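Local coordinates for protein beta-Lactamase/D-Alanine Carboxypeptidase (Pseudomonas syringae pv. tomato, PDB 5EVI) that probably hydrolyses beta-lactam antibiotics to substituted beta-amino acids, as a class C beta-lactamase linked to antibiotic resistance, at residues P173-E176 with A177-R181; D198-T201 with L202-Q205; F238-N242 with I243-Q247; L355-R358 with I359-A363. All coordinates share one frame; numbering follows the deposited sequence.

Contact 1: P173-E176 with A177-R181; sequences PFQE and AMQQR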
loop_
_atom_site.group_PDB
_atom_site.type_symbol
_atom_site.label_atom_id
_atom_site.label_comp_id
_atom_site.label_asym_id
_atom_site.label_seq_id
_atom_site.Cartn_x
_atom_site.Cartn_y
_atom_site.Cartn_z
ATOM N N PRO D 173 3.480 -20.939 0.786
ATOM C CA PRO D 173 3.835 -19.826 1.680
ATOM C C PRO D 173 3.600 -18.448 1.049
ATOM O O PRO D 173 3.648 -18.313 -0.179
ATOM C CB PRO D 173 5.332 -20.046 1.946
ATOM C CG PRO D 173 5.570 -21.487 1.674
ATOM C CD PRO D 173 4.626 -21.844 0.567
ATOM N N PHE D 174 3.351 -17.448 1.893
ATOM C CA PHE D 174 3.106 -16.068 1.448
ATOM C C PHE D 174 4.225 -15.503 0.569
ATOM O O PHE D 174 3.941 -14.822 -0.420
ATOM C CB PHE D 174 2.878 -15.139 2.651
ATOM C CG PHE D 174 2.546 -13.720 2.269
ATOM C CD1 PHE D 174 1.262 -13.378 1.864
ATOM C CD2 PHE D 174 3.514 -12.722 2.318
ATOM C CE1 PHE D 174 0.950 -12.071 1.513
ATOM C CE2 PHE D 174 3.208 -11.417 1.975
ATOM C CZ PHE D 174 1.923 -11.090 1.568
ATOM N N GLN D 175 5.473 -15.780 0.949
ATOM C CA GLN D 175 6.657 -15.366 0.183
ATOM C C GLN D 175 6.579 -15.840 -1.265
ATOM O O GLN D 175 6.770 -15.043 -2.183
ATOM C CB GLN D 175 7.952 -15.871 0.865
ATOM C CG GLN D 175 9.233 -15.825 0.024
ATOM C CD GLN D 175 9.476 -17.079 -0.812
ATOM O OE1 GLN D 175 9.675 -17.002 -2.027
ATOM N NE2 GLN D 175 9.459 -18.236 -0.165
ATOM N N GLU D 176 6.302 -17.132 -1.452
ATOM C CA GLU D 176 6.167 -17.746 -2.792
ATOM C C GLU D 176 4.936 -17.226 -3.549
ATOM O O GLU D 176 4.997 -17.026 -4.757
ATOM C CB GLU D 176 6.129 -19.287 -2.710
ATOM C CG GLU D 176 5.825 -19.978 -4.043
ATOM C CD GLU D 176 6.102 -21.472 -4.044
ATOM O OE1 GLU D 176 7.291 -21.861 -3.957
ATOM O OE2 GLU D 176 5.136 -22.257 -4.166
ATOM N N ALA D 177 3.833 -17.012 -2.839
ATOM C CA ALA D 177 2.629 -16.412 -3.435
ATOM C C ALA D 177 2.918 -15.019 -4.019
ATOM O O ALA D 177 2.422 -14.689 -5.089
ATOM C CB ALA D 177 1.492 -16.343 -2.424
HETATM N N MSE D 178 3.757 -14.234 -3.340
HETATM C CA MSE D 178 4.100 -12.886 -3.818
HETATM C C MSE D 178 5.196 -12.943 -4.832
HETATM O O MSE D 178 5.005 -12.528 -5.973
HETATM C CB MSE D 178 4.510 -11.974 -2.663
HETATM C CG MSE D 178 3.390 -11.839 -1.653
HETATM SE SE MSE D 178 2.067 -10.474 -2.194
HETATM C CE MSE D 178 2.696 -8.952 -1.114
ATOM N N GLN D 179 6.347 -13.487 -4.429
ATOM C CA GLN D 179 7.583 -13.411 -5.216
ATOM C C GLN D 179 7.564 -14.244 -6.495
ATOM O O GLN D 179 8.149 -13.835 -7.487
ATOM C CB GLN D 179 8.788 -13.857 -4.373
ATOM C CG GLN D 179 9.159 -12.922 -3.229
ATOM C CD GLN D 179 10.367 -12.048 -3.537
ATOM O OE1 GLN D 179 11.047 -11.584 -2.625
ATOM N NE2 GLN D 179 10.627 -11.807 -4.821
ATOM N N GLN D 180 6.922 -15.413 -6.455
ATOM C CA GLN D 180 6.906 -16.349 -7.581
ATOM C C GLN D 180 5.622 -16.332 -8.407
ATOM O O GLN D 180 5.622 -16.852 -9.526
ATOM C CB GLN D 180 7.137 -17.782 -7.078
ATOM C CG GLN D 180 8.441 -17.983 -6.327
ATOM C CD GLN D 180 9.629 -17.495 -7.126
ATOM O OE1 GLN D 180 10.399 -16.660 -6.657
ATOM N NE2 GLN D 180 9.755 -17.984 -8.366
ATOM N N ARG D 181 4.541 -15.765 -7.863
ATOM C CA ARG D 181 3.241 -15.777 -8.535
ATOM C C ARG D 181 2.719 -14.378 -8.875
ATOM O O ARG D 181 2.539 -14.088 -10.041
ATOM C CB ARG D 181 2.220 -16.557 -7.702
ATOM C CG ARG D 181 2.336 -18.065 -7.821
ATOM C CD ARG D 181 1.793 -18.573 -9.154
ATOM N NE ARG D 181 1.421 -19.982 -9.068
ATOM C CZ ARG D 181 2.273 -21.014 -9.042
ATOM N NH1 ARG D 181 1.780 -22.248 -8.956
ATOM N NH2 ARG D 181 3.602 -20.838 -9.091
#

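Contact 2: D198-T201 with L202-Q205; sequences DKQT and LYAQ. With EDO (1,2-ethanediol), chain Q.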
loop_
_atom_site.group_PDB
_atom_site.type_symbol
_atom_site.label_atom_id
_atom_site.label_comp_id
_atom_site.label_asym_id
_atom_site.label_seq_id
_atom_site.Cartn_x
_atom_site.Cartn_y
_atom_site.Cartn_z
ATOM N N ASP D 198 22.296 -10.582 -5.173
ATOM C CA ASP D 198 22.713 -9.852 -6.382
ATOM C C ASP D 198 21.973 -8.516 -6.596
ATOM O O ASP D 198 22.447 -7.675 -7.361
ATOM C CB ASP D 198 22.629 -10.749 -7.636
ATOM C CG ASP D 198 21.200 -10.995 -8.113
ATOM O OD1 ASP D 198 20.295 -11.164 -7.273
ATOM O OD2 ASP D 198 20.989 -11.040 -9.342
ATOM N N LYS D 199 20.822 -8.332 -5.936
ATOM C CA LYS D 199 20.073 -7.057 -5.961
ATOM C C LYS D 199 20.238 -6.230 -4.675
ATOM O O LYS D 199 19.579 -5.198 -4.515
ATOM C CB LYS D 199 18.579 -7.317 -6.209
ATOM C CG LYS D 199 18.266 -8.140 -7.447
ATOM C CD LYS D 199 18.550 -7.365 -8.727
ATOM C CE LYS D 199 18.368 -8.234 -9.962
ATOM N NZ LYS D 199 19.056 -7.649 -11.146
ATOM N N GLN D 200 21.119 -6.673 -3.776
ATOM C CA GLN D 200 21.416 -5.950 -2.537
ATOM C C GLN D 200 22.100 -4.607 -2.831
ATOM O O GLN D 200 21.854 -3.618 -2.137
ATOM C CB GLN D 200 22.288 -6.817 -1.611
ATOM C CG GLN D 200 22.261 -6.419 -0.142
ATOM C CD GLN D 200 20.884 -6.544 0.490
ATOM O OE1 GLN D 200 20.057 -7.357 0.068
ATOM N NE2 GLN D 200 20.631 -5.728 1.506
ATOM N N THR D 201 22.945 -4.595 -3.865
ATOM C CA THR D 201 23.573 -3.374 -4.417
ATOM C C THR D 201 22.635 -2.169 -4.636
ATOM O O THR D 201 23.041 -1.031 -4.404
ATOM C CB THR D 201 24.353 -3.681 -5.735
ATOM O OG1 THR D 201 24.974 -2.487 -6.233
ATOM C CG2 THR D 201 23.450 -4.272 -6.831
ATOM N N LEU D 202 21.398 -2.423 -5.069
ATOM C CA LEU D 202 20.420 -1.360 -5.368
ATOM C C LEU D 202 19.537 -0.940 -4.179
ATOM O O LEU D 202 18.753 0.005 -4.306
ATOM C CB LEU D 202 19.522 -1.785 -6.536
ATOM C CG LEU D 202 20.207 -1.953 -7.895
ATOM C CD1 LEU D 202 19.294 -2.684 -8.868
ATOM C CD2 LEU D 202 20.642 -0.605 -8.458
ATOM N N TYR D 203 19.660 -1.636 -3.047
ATOM C CA TYR D 203 18.887 -1.336 -1.837
ATOM C C TYR D 203 19.392 -0.031 -1.189
ATOM O O TYR D 203 20.556 0.078 -0.788
ATOM C CB TYR D 203 18.987 -2.518 -0.850
ATOM C CG TYR D 203 17.918 -2.645 0.226
ATOM C CD1 TYR D 203 17.832 -3.811 0.984
ATOM C CD2 TYR D 203 16.991 -1.626 0.496
ATOM C CE1 TYR D 203 16.873 -3.963 1.981
ATOM C CE2 TYR D 203 16.032 -1.772 1.495
ATOM C CZ TYR D 203 15.973 -2.943 2.225
ATOM O OH TYR D 203 15.038 -3.097 3.223
ATOM N N ALA D 204 18.513 0.962 -1.103
ATOM C CA ALA D 204 18.844 2.244 -0.481
ATOM C C ALA D 204 18.986 2.101 1.037
ATOM O O ALA D 204 18.426 1.189 1.638
ATOM C CB ALA D 204 17.775 3.275 -0.803
ATOM N N GLN D 205 19.746 3.007 1.645
ATOM C CA GLN D 205 19.816 3.094 3.102
ATOM C C GLN D 205 18.733 4.063 3.575
ATOM O O GLN D 205 18.616 5.166 3.031
ATOM C CB GLN D 205 21.205 3.587 3.532
ATOM C CG GLN D 205 21.448 3.562 5.033
ATOM C CD GLN D 205 21.433 2.158 5.615
ATOM O OE1 GLN D 205 22.373 1.391 5.430
ATOM N NE2 GLN D 205 20.373 1.821 6.331
HETATM C C1 EDO Q . 25.629 0.608 2.179
HETATM O O1 EDO Q . 24.670 1.218 1.314
HETATM C C2 EDO Q . 24.919 0.076 3.419
HETATM O O2 EDO Q . 23.694 -0.558 3.038
#

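Contact 3: F238-N242 with I243-Q247; sequences FVEAN and IGLGQ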
loop_
_atom_site.group_PDB
_atom_site.type_symbol
_atom_site.label_atom_id
_atom_site.label_comp_id
_atom_site.label_asym_id
_atom_site.label_seq_id
_atom_site.Cartn_x
_atom_site.Cartn_y
_atom_site.Cartn_z
ATOM N N PHE D 238 2.883 -1.011 -11.512
ATOM C CA PHE D 238 1.763 -1.450 -10.680
ATOM C C PHE D 238 0.653 -0.397 -10.633
ATOM O O PHE D 238 -0.520 -0.749 -10.609
ATOM C CB PHE D 238 2.238 -1.789 -9.264
ATOM C CG PHE D 238 1.172 -2.393 -8.386
ATOM C CD1 PHE D 238 0.505 -3.553 -8.772
ATOM C CD2 PHE D 238 0.844 -1.814 -7.165
ATOM C CE1 PHE D 238 -0.474 -4.115 -7.964
ATOM C CE2 PHE D 238 -0.133 -2.374 -6.351
ATOM C CZ PHE D 238 -0.793 -3.526 -6.750
ATOM N N VAL D 239 1.030 0.882 -10.615
ATOM C CA VAL D 239 0.064 1.989 -10.739
ATOM C C VAL D 239 -0.631 1.946 -12.114
ATOM O O VAL D 239 -1.847 2.135 -12.210
ATOM C CB VAL D 239 0.734 3.367 -10.497
ATOM C CG1 VAL D 239 -0.204 4.521 -10.849
ATOM C CG2 VAL D 239 1.184 3.488 -9.051
ATOM N N GLU D 240 0.143 1.697 -13.167
ATOM C CA GLU D 240 -0.421 1.521 -14.509
ATOM C C GLU D 240 -1.328 0.283 -14.632
ATOM O O GLU D 240 -2.320 0.319 -15.366
ATOM C CB GLU D 240 0.680 1.511 -15.568
ATOM C CG GLU D 240 1.220 2.905 -15.832
ATOM C CD GLU D 240 2.407 2.923 -16.771
ATOM O OE1 GLU D 240 2.518 2.033 -17.646
ATOM O OE2 GLU D 240 3.234 3.844 -16.634
ATOM N N ALA D 241 -0.999 -0.785 -13.905
ATOM C CA ALA D 241 -1.890 -1.949 -13.784
ATOM C C ALA D 241 -3.244 -1.556 -13.180
ATOM O O ALA D 241 -4.285 -1.995 -13.664
ATOM C CB ALA D 241 -1.240 -3.056 -12.957
ATOM N N ASN D 242 -3.213 -0.721 -12.141
ATOM C CA ASN D 242 -4.445 -0.195 -11.520
ATOM C C ASN D 242 -5.199 0.842 -12.365
ATOM O O ASN D 242 -6.426 0.930 -12.284
ATOM C CB ASN D 242 -4.145 0.370 -10.130
ATOM C CG ASN D 242 -3.991 -0.722 -9.097
ATOM O OD1 ASN D 242 -4.984 -1.299 -8.659
ATOM N ND2 ASN D 242 -2.753 -1.031 -8.720
ATOM N N ILE D 243 -4.469 1.629 -13.153
ATOM C CA ILE D 243 -5.084 2.533 -14.130
ATOM C C ILE D 243 -5.862 1.728 -15.179
ATOM O O ILE D 243 -6.959 2.126 -15.568
ATOM C CB ILE D 243 -4.024 3.447 -14.799
ATOM C CG1 ILE D 243 -3.498 4.470 -13.785
ATOM C CG2 ILE D 243 -4.597 4.188 -16.003
ATOM C CD1 ILE D 243 -2.102 4.973 -14.083
ATOM N N GLY D 244 -5.286 0.603 -15.613
ATOM C CA GLY D 244 -5.891 -0.292 -16.608
ATOM C C GLY D 244 -5.204 -0.238 -17.962
ATOM O O GLY D 244 -5.871 -0.093 -18.989
ATOM N N LEU D 245 -3.874 -0.367 -17.961
ATOM C CA LEU D 245 -3.055 -0.331 -19.182
ATOM C C LEU D 245 -2.373 -1.669 -19.518
ATOM O O LEU D 245 -1.738 -1.792 -20.569
ATOM C CB LEU D 245 -1.967 0.742 -19.045
ATOM C CG LEU D 245 -2.347 2.122 -18.494
ATOM C CD1 LEU D 245 -1.143 3.053 -18.518
ATOM C CD2 LEU D 245 -3.495 2.732 -19.272
ATOM N N GLY D 246 -2.510 -2.665 -18.643
ATOM C CA GLY D 246 -1.680 -3.869 -18.694
ATOM C C GLY D 246 -2.074 -4.975 -19.667
ATOM O O GLY D 246 -1.210 -5.732 -20.108
ATOM N N GLN D 247 -3.364 -5.073 -19.991
ATOM C CA GLN D 247 -3.919 -6.174 -20.806
ATOM C C GLN D 247 -3.652 -7.568 -20.206
ATOM O O GLN D 247 -3.348 -8.524 -20.928
ATOM C CB GLN D 247 -3.422 -6.111 -22.260
ATOM C CG GLN D 247 -3.747 -4.823 -22.984
ATOM C CD GLN D 247 -3.261 -4.841 -24.419
ATOM O OE1 GLN D 247 -2.061 -4.818 -24.677
ATOM N NE2 GLN D 247 -4.190 -4.877 -25.360
#

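Contact 4: L355-R358 with I359-A363; sequences LAYR and ILQHA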
loop_
_atom_site.group_PDB
_atom_site.type_symbol
_atom_site.label_atom_id
_atom_site.label_comp_id
_atom_site.label_asym_id
_atom_site.label_seq_id
_atom_site.Cartn_x
_atom_site.Cartn_y
_atom_site.Cartn_z
ATOM N N LEU D 355 3.289 17.648 -2.248
ATOM C CA LEU D 355 4.227 17.432 -3.346
ATOM C C LEU D 355 3.582 16.745 -4.553
ATOM O O LEU D 355 3.682 17.251 -5.672
ATOM C CB LEU D 355 5.462 16.641 -2.868
ATOM C CG LEU D 355 6.456 16.300 -3.983
ATOM C CD1 LEU D 355 6.929 17.589 -4.649
ATOM C CD2 LEU D 355 7.627 15.474 -3.473
ATOM N N ALA D 356 2.967 15.582 -4.342
ATOM C CA ALA D 356 2.360 14.832 -5.443
ATOM C C ALA D 356 1.196 15.630 -6.057
ATOM O O ALA D 356 1.097 15.709 -7.273
ATOM C CB ALA D 356 1.928 13.440 -4.993
ATOM N N TYR D 357 0.369 16.274 -5.224
ATOM C CA TYR D 357 -0.709 17.139 -5.745
ATOM C C TYR D 357 -0.150 18.247 -6.676
ATOM O O TYR D 357 -0.672 18.457 -7.781
ATOM C CB TYR D 357 -1.549 17.753 -4.627
ATOM C CG TYR D 357 -2.819 18.432 -5.121
ATOM C CD1 TYR D 357 -4.050 17.776 -5.057
ATOM C CD2 TYR D 357 -2.793 19.727 -5.665
ATOM C CE1 TYR D 357 -5.207 18.384 -5.496
ATOM C CE2 TYR D 357 -3.954 20.339 -6.116
ATOM C CZ TYR D 357 -5.153 19.667 -6.030
ATOM O OH TYR D 357 -6.299 20.281 -6.477
ATOM N N ARG D 358 0.930 18.906 -6.262
ATOM C CA ARG D 358 1.497 20.011 -7.057
ATOM C C ARG D 358 2.107 19.504 -8.359
ATOM O O ARG D 358 1.857 20.066 -9.447
ATOM C CB ARG D 358 2.536 20.806 -6.250
ATOM C CG ARG D 358 1.914 21.795 -5.275
ATOM C CD ARG D 358 2.605 21.838 -3.924
ATOM N NE ARG D 358 3.806 22.665 -3.889
ATOM C CZ ARG D 358 3.969 23.807 -3.199
ATOM N NH1 ARG D 358 5.141 24.429 -3.272
ATOM N NH2 ARG D 358 2.995 24.353 -2.456
ATOM N N ILE D 359 2.909 18.452 -8.250
ATOM C CA ILE D 359 3.519 17.827 -9.429
ATOM C C ILE D 359 2.473 17.366 -10.452
ATOM O O ILE D 359 2.633 17.632 -11.656
ATOM C CB ILE D 359 4.443 16.649 -9.049
ATOM C CG1 ILE D 359 5.701 17.168 -8.340
ATOM C CG2 ILE D 359 4.794 15.836 -10.282
ATOM C CD1 ILE D 359 6.578 16.069 -7.755
ATOM N N LEU D 360 1.431 16.683 -9.985
ATOM C CA LEU D 360 0.376 16.191 -10.887
ATOM C C LEU D 360 -0.453 17.348 -11.445
ATOM O O LEU D 360 -0.870 17.301 -12.606
ATOM C CB LEU D 360 -0.498 15.097 -10.226
ATOM C CG LEU D 360 0.108 13.675 -10.100
ATOM C CD1 LEU D 360 -0.986 12.650 -9.800
ATOM C CD2 LEU D 360 0.872 13.262 -11.351
ATOM N N GLN D 361 -0.650 18.403 -10.649
ATOM C CA GLN D 361 -1.186 19.653 -11.189
ATOM C C GLN D 361 -0.258 20.217 -12.291
ATOM O O GLN D 361 -0.763 20.648 -13.316
ATOM C CB GLN D 361 -1.440 20.683 -10.093
ATOM C CG GLN D 361 -2.204 21.903 -10.572
ATOM C CD GLN D 361 -2.724 22.751 -9.434
ATOM O OE1 GLN D 361 -3.916 23.040 -9.369
ATOM N NE2 GLN D 361 -1.835 23.130 -8.509
ATOM N N HIS D 362 1.072 20.170 -12.104
ATOM C CA HIS D 362 2.016 20.615 -13.157
ATOM C C HIS D 362 1.955 19.712 -14.402
ATOM O O HIS D 362 2.117 20.209 -15.515
ATOM C CB HIS D 362 3.501 20.607 -12.724
ATOM C CG HIS D 362 3.844 21.466 -11.550
ATOM N ND1 HIS D 362 3.368 22.748 -11.381
ATOM C CD2 HIS D 362 4.701 21.247 -10.523
ATOM C CE1 HIS D 362 3.870 23.256 -10.267
ATOM N NE2 HIS D 362 4.675 22.364 -9.730
ATOM N N ALA D 363 1.806 18.393 -14.216
ATOM C CA ALA D 363 1.818 17.440 -15.339
ATOM C C ALA D 363 0.603 17.555 -16.269
ATOM O O ALA D 363 0.750 17.498 -17.504
ATOM C CB ALA D 363 1.965 16.001 -14.831
#

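Contact 1: P173-E176 with A177-R181
Two torsions bring F174 and M178 together. CG of F174 sits beside its own carbonyl carbon, trans to the backbone N (chi1 -177°). M178, a selenomethionine, sends CG the other way, next to its backbone N (chi1 -60°), and its chain bends again further out. CG of M178 therefore lies over one face of the F174 ring, 3.8 Å from the ring centroid and shifted toward the rim. The chain then runs on past the CZ end of the ring, staying on the same side, and CE comes 3.5 Å from F174 CZ. SE stands oblique to the ring, 4.5 Å from its centroid, a Met-aromatic contact.

P173 is the N-cap of helix 174-186, and its O takes the first bond, from A177 N at 3.0 Å. Q179 N to Q175 O is the shortest of the turn at 2.8 Å. Q179 OE1 is held by N194 N, which ties the helix to the following loop. F174 also packs on T74 and L77 of helix 70-83, and M178 on F73. Contact across the ring face is thus apolar and dispersive, with a polarisable selenium beside the pi cloud, and it faces the protein interior.

Contact 2: D198-T201 with L202-Q205
A type I beta turn with T201 and L202 at its corners brings Q200 back beside Y203, in the loop between helix 174-186 and strand 206-207. The backbone closes it. Y203 N donates to Q200 O at 3.1 Å, and it reaches that oxygen from well above the carbonyl plane. A weaker turn at residues 199-202 overlaps it, where L202 N makes a weak bond to K199 O at 3.4 Å.

The side chains of Q200 and Y203 run side by side and point the same way. Both share a chi1 of -159°, which directs each CG away from its own backbone N, and the Q200 chain then bends at chi2. This sets NE2 of Q200 at the edge of the Y203 ring, near the ring plane and 3.4 Å from CD1. The amide plane is turned 68° from the ring. CB of Y203 also lies 3.3 Å from Q200 O.

Partners outside the turn fix its later half. Y203 OH is hydrogen-bonded to E65 OE2, and L202 pairs through its backbone with L63. A 1,2-ethanediol, probably from the crystallisation liquor, bonds weakly to Q205 OE1 through O2 at 3.4 Å and is also held by R215. The Q200 amide meets the ring edge in plain van der Waals contact, which by itself fixes little. The polar attachment of Y203 comes from E65 at the hydroxyl and from R215, which makes a cation-pi contact with the ring and a hydrogen bond to the Y203 carbonyl.

Contact 3: F238-N242 with I243-Q247
E240 O receives L245 N at 3.1 Å, and this bond, together with the positive phi of G244 (108°), marks the Schellman motif that ends helix 232-243. G244 is its C-prime residue and turns the chain out of the helix. The same oxygen also takes G244 N, at 3.0 Å, in an ordinary i to i+4 bond. The two donors arrive from opposite faces of the carbonyl plane. The preceding i to i+4 bond runs from I243 N to V239 O, at 2.8 Å.

N242 adds a side-chain bond one turn back. Its ND2 donates to F238 O at 2.9 Å, from above the carbonyl plane. The backbone N of N242 reaches the same oxygen from the other face, so F238 O is also held by two donors. ND2 lies over the centre of the F238 ring, 3.6 Å above its plane. The other end of this buried amide, OD1, accepts from R260 NH1.

Packing lies outside these bonds. L245 comes back against the helix, and its CD1 rests on the aliphatic part of E240, 3.6 Å from CG. The carboxylate beyond is tied by OE2 to Q42 NE2 and T37 OG1, at the hairpin of strands 31-38 and 43-48. V239 faces V329 and F331 of strand 326-332, so this flank of the helix lies on the sheet. A chi1 of -70° lays the longer branch of I243 back along the helix toward V239. CD1 of I243 ends 3.8 Å from V239 CG1.

Contact 4: L355-R358 with I359-A363
L355 and I359 meet one turn apart on the C-terminal helix 349-363, which packs on the large antiparallel sheet. Their delta methyls touch end to end, L355 CD1 to I359 CD1 at 3.5 Å, closer than usual for two carbons. The two chains cross at an oblique angle. In I359, CG1 is opposite the carbonyl carbon across the CA-CB bond, which carries CD1 back toward the preceding turn. CG1 of I359 also lies over the backbone, 3.3 Å from L355 O. Further along, the imidazole of H362 turns one face to R358 O, which sits 3.2 Å above the ring plane and is offset toward the rim. The same oxygen accepts H362 N at 2.8 Å.

The helix bonds beneath hold this spacing. I359 N to L355 O measures 2.9 Å and is almost straight, with an N-H...O angle of 173°. L360 N to A356 O and Q361 N to Y357 O follow in the same pattern.

A second layer positions the L355-I359 pair. I359 packs on I34 and I36 of strand 31-38 and on V16 of helix 9-20, and L355 on I341 of strand 337-343. Other faces of the helix have their own neighbours. L360 touches I339 and I36, while Y357 lies against L284 and L287 of helix 284-290. On the polar side E19 joins the two terminal helices: its OE2 forms a salt bridge with R358 NH1, and its OE1 is hydrogen-bonded to H362 NE2.

The four contacts follow one another along the chain, each within one continuous run of residues. Contact 1 starts helix 174-186, contact 2 is a turn in the loop after it, contact 3 ends helix 232-243, and contact 4 lies on helix 349-363. None touches another. Contacts 1 and 3, with centres 21 Å apart, share helix 70-83, where F73 meets both M178 and F238. An SxxK pattern at its start (S68, K71) is consistent with the active serine of this family. The helices of contacts 3 and 4, 20 Å apart between centres, flank the large antiparallel sheet on its two faces, as in serine beta-lactamases. Contacts 1 and 4 are 35 Å apart between centres.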